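Putative branched-chain amino acid transport system substrate-binding protein (Rhodopseudomonas palustris, PDB 3TX6) probably serves as the periplasmic binding component of an ABC transporter, capturing aromatic acids such as 3-(4-hydroxyphenyl)pyruvic acid. Local coordinates at residues 246-260 with 324-336. Sequence-based numbering, arbitrary orientation.
Sequences GPVMDPEGQDDSALT and KDIAASQGVYSFT
Gly246 and Thr260, at the two ends of the loop joining strand 242-245 to helix 261-275, lie against Gln330 and Ser329, their CA atoms 5.1 Å and 4.8 Å apart respectively. Residues 326-333 form a small antiparallel beta hairpin of this periplasmic binding protein, and its turn enters the mouth of the loop. A turn about its CB-CG bond (chi2 -78°) folds the chain of Gln330 back, bringing its amide against the loop: OE1 accepts from Val248 N (3.2 Å), the donor tilted 33° from the carbonyl plane, and Val248 CG1 touches the same amide. With an alanine in place of Gln330, Val248 N would probably lose its acceptor and a gap would open beside Gly246 CA. Ser329 lies against Val248 CG2, while its OG bonds to Asp289 of helix 282-304, which also receives Gln330 N. Thr260 CG2 packs 3.5 Å from Gly331 N; OG1 donates to Gln254 OE1 within the loop. Farther along the hairpin, Leu259 CB rests on Ala327 CB and Val332 CG2. The side chain of Gln330 is about 6 Å from the bound ligand, which puts this end of the contact near the binding site. One water donates to Thr260 O and Ser329 O, both at 2.8 Å, and accepts from Gln254 NE2.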
loop_
_atom_site.group_PDB
_atom_site.type_symbol
_atom_site.label_atom_id
_atom_site.label_comp_id
_atom_site.label_asym_id
_atom_site.label_seq_id
_atom_site.Cartn_x
_atom_site.Cartn_y
_atom_site.Cartn_z
ATOM N N GLY A 246 -2.019 -5.706 -5.625
ATOM C CA GLY A 246 -3.044 -6.410 -4.905
ATOM C C GLY A 246 -4.099 -6.937 -5.868
ATOM O O GLY A 246 -4.268 -6.417 -6.973
ATOM N N PRO A 247 -4.839 -7.957 -5.439
ATOM C CA PRO A 247 -5.851 -8.624 -6.267
ATOM C C PRO A 247 -7.067 -7.774 -6.560
ATOM O O PRO A 247 -7.885 -8.115 -7.423
ATOM C CB PRO A 247 -6.183 -9.885 -5.480
ATOM C CG PRO A 247 -5.782 -9.595 -4.076
ATOM C CD PRO A 247 -4.597 -8.682 -4.171
ATOM N N VAL A 248 -7.229 -6.678 -5.825
ATOM C CA VAL A 248 -8.364 -5.771 -6.054
ATOM C C VAL A 248 -8.356 -5.211 -7.454
ATOM O O VAL A 248 -9.377 -4.737 -7.939
ATOM C CB VAL A 248 -8.377 -4.559 -5.044
ATOM C CG1 VAL A 248 -7.274 -3.521 -5.357
ATOM C CG2 VAL A 248 -9.788 -3.950 -4.967
HETATM N N MSE A 249 -7.216 -5.242 -8.106
HETATM C CA MSE A 249 -7.176 -4.706 -9.445
HETATM C C MSE A 249 -7.902 -5.606 -10.429
HETATM O O MSE A 249 -8.295 -5.135 -11.511
HETATM C CB MSE A 249 -5.753 -4.454 -9.894
HETATM C CG MSE A 249 -5.115 -3.293 -9.139
HETATM SE SE MSE A 249 -5.945 -1.540 -9.461
HETATM C CE MSE A 249 -5.103 -1.239 -11.214
ATOM N N ASP A 250 -8.126 -6.875 -10.084
ATOM C CA ASP A 250 -8.900 -7.772 -10.976
ATOM C C ASP A 250 -9.716 -8.819 -10.236
ATOM O O ASP A 250 -9.416 -9.998 -10.332
ATOM C CB ASP A 250 -7.929 -8.434 -11.970
ATOM C CG ASP A 250 -8.617 -9.246 -13.053
ATOM O OD1 ASP A 250 -9.817 -9.094 -13.272
ATOM O OD2 ASP A 250 -7.914 -10.067 -13.691
ATOM N N PRO A 251 -10.803 -8.401 -9.554
ATOM C CA PRO A 251 -11.636 -9.404 -8.911
ATOM C C PRO A 251 -12.354 -10.313 -9.933
ATOM O O PRO A 251 -12.622 -11.500 -9.661
ATOM C CB PRO A 251 -12.643 -8.573 -8.109
ATOM C CG PRO A 251 -11.934 -7.281 -7.898
ATOM C CD PRO A 251 -11.180 -7.039 -9.159
ATOM N N GLU A 252 -12.668 -9.755 -11.078
ATOM C CA GLU A 252 -13.310 -10.503 -12.153
ATOM C C GLU A 252 -12.495 -11.745 -12.559
ATOM O O GLU A 252 -13.066 -12.783 -12.929
ATOM C CB GLU A 252 -13.524 -9.599 -13.386
ATOM C CG GLU A 252 -14.454 -8.404 -13.169
ATOM C CD GLU A 252 -13.787 -7.151 -12.636
ATOM O OE1 GLU A 252 -12.605 -7.152 -12.231
ATOM O OE2 GLU A 252 -14.483 -6.139 -12.587
ATOM N N GLY A 253 -11.170 -11.628 -12.510
ATOM C CA GLY A 253 -10.261 -12.692 -12.925
ATOM C C GLY A 253 -10.052 -13.750 -11.838
ATOM O O GLY A 253 -9.442 -14.782 -12.090
ATOM N N GLN A 254 -10.540 -13.477 -10.618
ATOM C CA GLN A 254 -10.391 -14.412 -9.515
ATOM C C GLN A 254 -11.463 -15.496 -9.607
ATOM O O GLN A 254 -12.562 -15.280 -10.136
ATOM C CB GLN A 254 -10.469 -13.688 -8.158
ATOM C CG GLN A 254 -9.376 -12.639 -7.946
ATOM C CD GLN A 254 -9.628 -11.777 -6.723
ATOM O OE1 GLN A 254 -10.228 -12.241 -5.754
ATOM N NE2 GLN A 254 -9.249 -10.498 -6.785
ATOM N N ASP A 255 -11.160 -16.662 -9.036
ATOM C CA ASP A 255 -12.177 -17.707 -8.867
ATOM C C ASP A 255 -13.130 -17.289 -7.748
ATOM O O ASP A 255 -12.736 -16.522 -6.874
ATOM C CB ASP A 255 -11.506 -19.021 -8.524
ATOM C CG ASP A 255 -10.645 -19.552 -9.657
ATOM O OD1 ASP A 255 -11.064 -19.439 -10.829
ATOM O OD2 ASP A 255 -9.546 -20.071 -9.382
ATOM N N ASP A 256 -14.372 -17.764 -7.795
ATOM C CA ASP A 256 -15.339 -17.468 -6.723
ATOM C C ASP A 256 -14.838 -17.991 -5.389
ATOM O O ASP A 256 -15.231 -17.507 -4.319
ATOM C CB ASP A 256 -16.718 -18.103 -7.003
ATOM C CG ASP A 256 -17.540 -17.301 -7.978
ATOM O OD1 ASP A 256 -17.184 -16.126 -8.260
ATOM O OD2 ASP A 256 -18.548 -17.848 -8.469
ATOM N N SER A 257 -13.956 -18.966 -5.432
ATOM C CA SER A 257 -13.460 -19.520 -4.192
ATOM C C SER A 257 -12.484 -18.562 -3.495
ATOM O O SER A 257 -12.134 -18.797 -2.348
ATOM C CB SER A 257 -12.760 -20.842 -4.476
ATOM O OG SER A 257 -11.694 -20.630 -5.382
ATOM N N ALA A 258 -11.991 -17.538 -4.183
ATOM C CA ALA A 258 -11.058 -16.585 -3.545
ATOM C C ALA A 258 -11.793 -15.686 -2.563
ATOM O O ALA A 258 -12.753 -15.004 -2.929
ATOM C CB ALA A 258 -10.359 -15.734 -4.592
ATOM N N LEU A 259 -11.317 -15.704 -1.312
ATOM C CA LEU A 259 -11.888 -14.901 -0.218
ATOM C C LEU A 259 -11.803 -13.404 -0.530
ATOM O O LEU A 259 -12.582 -12.618 -0.028
ATOM C CB LEU A 259 -11.175 -15.192 1.105
ATOM C CG LEU A 259 -11.591 -16.509 1.767
ATOM C CD1 LEU A 259 -10.634 -16.878 2.881
ATOM C CD2 LEU A 259 -13.021 -16.385 2.287
ATOM N N THR A 260 -10.832 -13.020 -1.347
ATOM C CA THR A 260 -10.652 -11.613 -1.727
ATOM C C THR A 260 -11.697 -11.122 -2.755
ATOM O O THR A 260 -11.897 -9.912 -2.923
ATOM C CB THR A 260 -9.225 -11.389 -2.305
ATOM O OG1 THR A 260 -8.989 -12.285 -3.383
ATOM C CG2 THR A 260 -8.146 -11.558 -1.228
ATOM N N LYS A 324 -8.309 -14.574 13.101
ATOM C CA LYS A 324 -7.504 -15.090 11.996
ATOM C C LYS A 324 -8.271 -15.089 10.676
ATOM O O LYS A 324 -9.486 -15.186 10.655
ATOM C CB LYS A 324 -7.029 -16.508 12.298
ATOM C CG LYS A 324 -6.085 -16.636 13.504
ATOM C CD LYS A 324 -4.804 -15.849 13.372
ATOM C CE LYS A 324 -3.959 -15.930 14.654
ATOM N NZ LYS A 324 -2.748 -15.091 14.598
ATOM N N ASP A 325 -7.534 -14.980 9.571
ATOM C CA ASP A 325 -8.107 -15.084 8.210
ATOM C C ASP A 325 -9.192 -14.018 7.993
ATOM O O ASP A 325 -10.359 -14.303 7.687
ATOM C CB ASP A 325 -8.604 -16.504 7.913
ATOM C CG ASP A 325 -7.484 -17.513 7.896
ATOM O OD1 ASP A 325 -6.558 -17.338 7.088
ATOM O OD2 ASP A 325 -7.500 -18.464 8.697
ATOM N N ILE A 326 -8.780 -12.768 8.158
ATOM C CA ILE A 326 -9.666 -11.614 7.935
ATOM C C ILE A 326 -9.670 -11.323 6.416
ATOM O O ILE A 326 -8.679 -10.870 5.848
ATOM C CB ILE A 326 -9.188 -10.370 8.720
ATOM C CG1 ILE A 326 -9.141 -10.641 10.204
ATOM C CG2 ILE A 326 -10.101 -9.176 8.400
ATOM C CD1 ILE A 326 -8.529 -9.540 11.061
ATOM N N ALA A 327 -10.814 -11.570 5.786
ATOM C CA ALA A 327 -10.945 -11.444 4.348
ATOM C C ALA A 327 -11.131 -9.995 3.939
ATOM O O ALA A 327 -11.966 -9.308 4.490
ATOM C CB ALA A 327 -12.043 -12.339 3.791
ATOM N N ALA A 328 -10.318 -9.529 2.995
ATOM C CA ALA A 328 -10.445 -8.143 2.483
ATOM C C ALA A 328 -10.131 -8.128 0.997
ATOM O O ALA A 328 -9.813 -9.173 0.402
ATOM C CB ALA A 328 -9.540 -7.177 3.266
ATOM N N SER A 329 -10.259 -6.970 0.372
ATOM C CA SER A 329 -10.082 -6.911 -1.091
ATOM C C SER A 329 -8.646 -7.192 -1.532
ATOM O O SER A 329 -8.408 -7.721 -2.638
ATOM C CB SER A 329 -10.557 -5.569 -1.662
ATOM O OG SER A 329 -9.700 -4.534 -1.296
ATOM N N GLN A 330 -7.674 -6.883 -0.663
ATOM C CA GLN A 330 -6.254 -7.016 -1.026
ATOM C C GLN A 330 -5.555 -8.278 -0.514
ATOM O O GLN A 330 -4.382 -8.484 -0.823
ATOM C CB GLN A 330 -5.500 -5.763 -0.554
ATOM C CG GLN A 330 -5.945 -4.500 -1.285
ATOM C CD GLN A 330 -5.335 -4.417 -2.674
ATOM O OE1 GLN A 330 -5.475 -5.377 -3.455
ATOM N NE2 GLN A 330 -4.629 -3.316 -3.003
ATOM N N GLY A 331 -6.254 -9.076 0.291
ATOM C CA GLY A 331 -5.634 -10.226 0.906
ATOM C C GLY A 331 -6.453 -10.795 2.036
ATOM O O GLY A 331 -7.545 -10.263 2.338
ATOM N N VAL A 332 -5.888 -11.828 2.676
ATOM C CA VAL A 332 -6.516 -12.475 3.812
ATOM C C VAL A 332 -5.505 -12.287 4.936
ATOM O O VAL A 332 -4.393 -12.833 4.867
ATOM C CB VAL A 332 -6.842 -13.950 3.563
ATOM C CG1 VAL A 332 -7.455 -14.551 4.822
ATOM C CG2 VAL A 332 -7.734 -14.078 2.287
ATOM N N TYR A 333 -5.891 -11.516 5.948
ATOM C CA TYR A 333 -4.960 -11.057 6.982
ATOM C C TYR A 333 -4.995 -11.958 8.228
ATOM O O TYR A 333 -6.061 -12.229 8.768
ATOM C CB TYR A 333 -5.318 -9.640 7.416
ATOM C CG TYR A 333 -5.045 -8.583 6.352
ATOM C CD1 TYR A 333 -5.967 -8.310 5.357
ATOM C CD2 TYR A 333 -3.839 -7.886 6.317
ATOM C CE1 TYR A 333 -5.709 -7.375 4.359
ATOM C CE2 TYR A 333 -3.569 -6.944 5.313
ATOM C CZ TYR A 333 -4.523 -6.685 4.338
ATOM O OH TYR A 333 -4.290 -5.773 3.337
ATOM N N SER A 334 -3.801 -12.377 8.672
ATOM C CA SER A 334 -3.639 -13.033 9.957
ATOM C C SER A 334 -2.421 -12.464 10.643
ATOM O O SER A 334 -1.312 -12.908 10.436
ATOM C CB SER A 334 -3.476 -14.555 9.820
ATOM O OG SER A 334 -4.622 -15.166 9.286
ATOM N N PHE A 335 -2.627 -11.446 11.467
ATOM C CA PHE A 335 -1.511 -10.837 12.146
ATOM C C PHE A 335 -1.072 -11.656 13.354
ATOM O O PHE A 335 -1.876 -12.355 13.953
ATOM C CB PHE A 335 -1.933 -9.463 12.673
ATOM C CG PHE A 335 -2.458 -8.513 11.619
ATOM C CD1 PHE A 335 -1.613 -8.011 10.675
ATOM C CD2 PHE A 335 -3.794 -8.128 11.582
ATOM C CE1 PHE A 335 -2.052 -7.121 9.700
ATOM C CE2 PHE A 335 -4.251 -7.238 10.614
ATOM C CZ PHE A 335 -3.360 -6.727 9.689
ATOM N N THR A 336 0.194 -11.507 13.760
ATOM C CA THR A 336 0.630 -12.055 15.032
ATOM C C THR A 336 1.338 -10.944 15.768
ATOM O O THR A 336 1.503 -9.834 15.213
ATOM C CB THR A 336 1.573 -13.277 14.866
ATOM O OG1 THR A 336 2.817 -12.883 14.280
ATOM C CG2 THR A 336 0.911 -14.306 14.008
HETATM O O HOH W 1 -10.155 -8.506 -4.662
#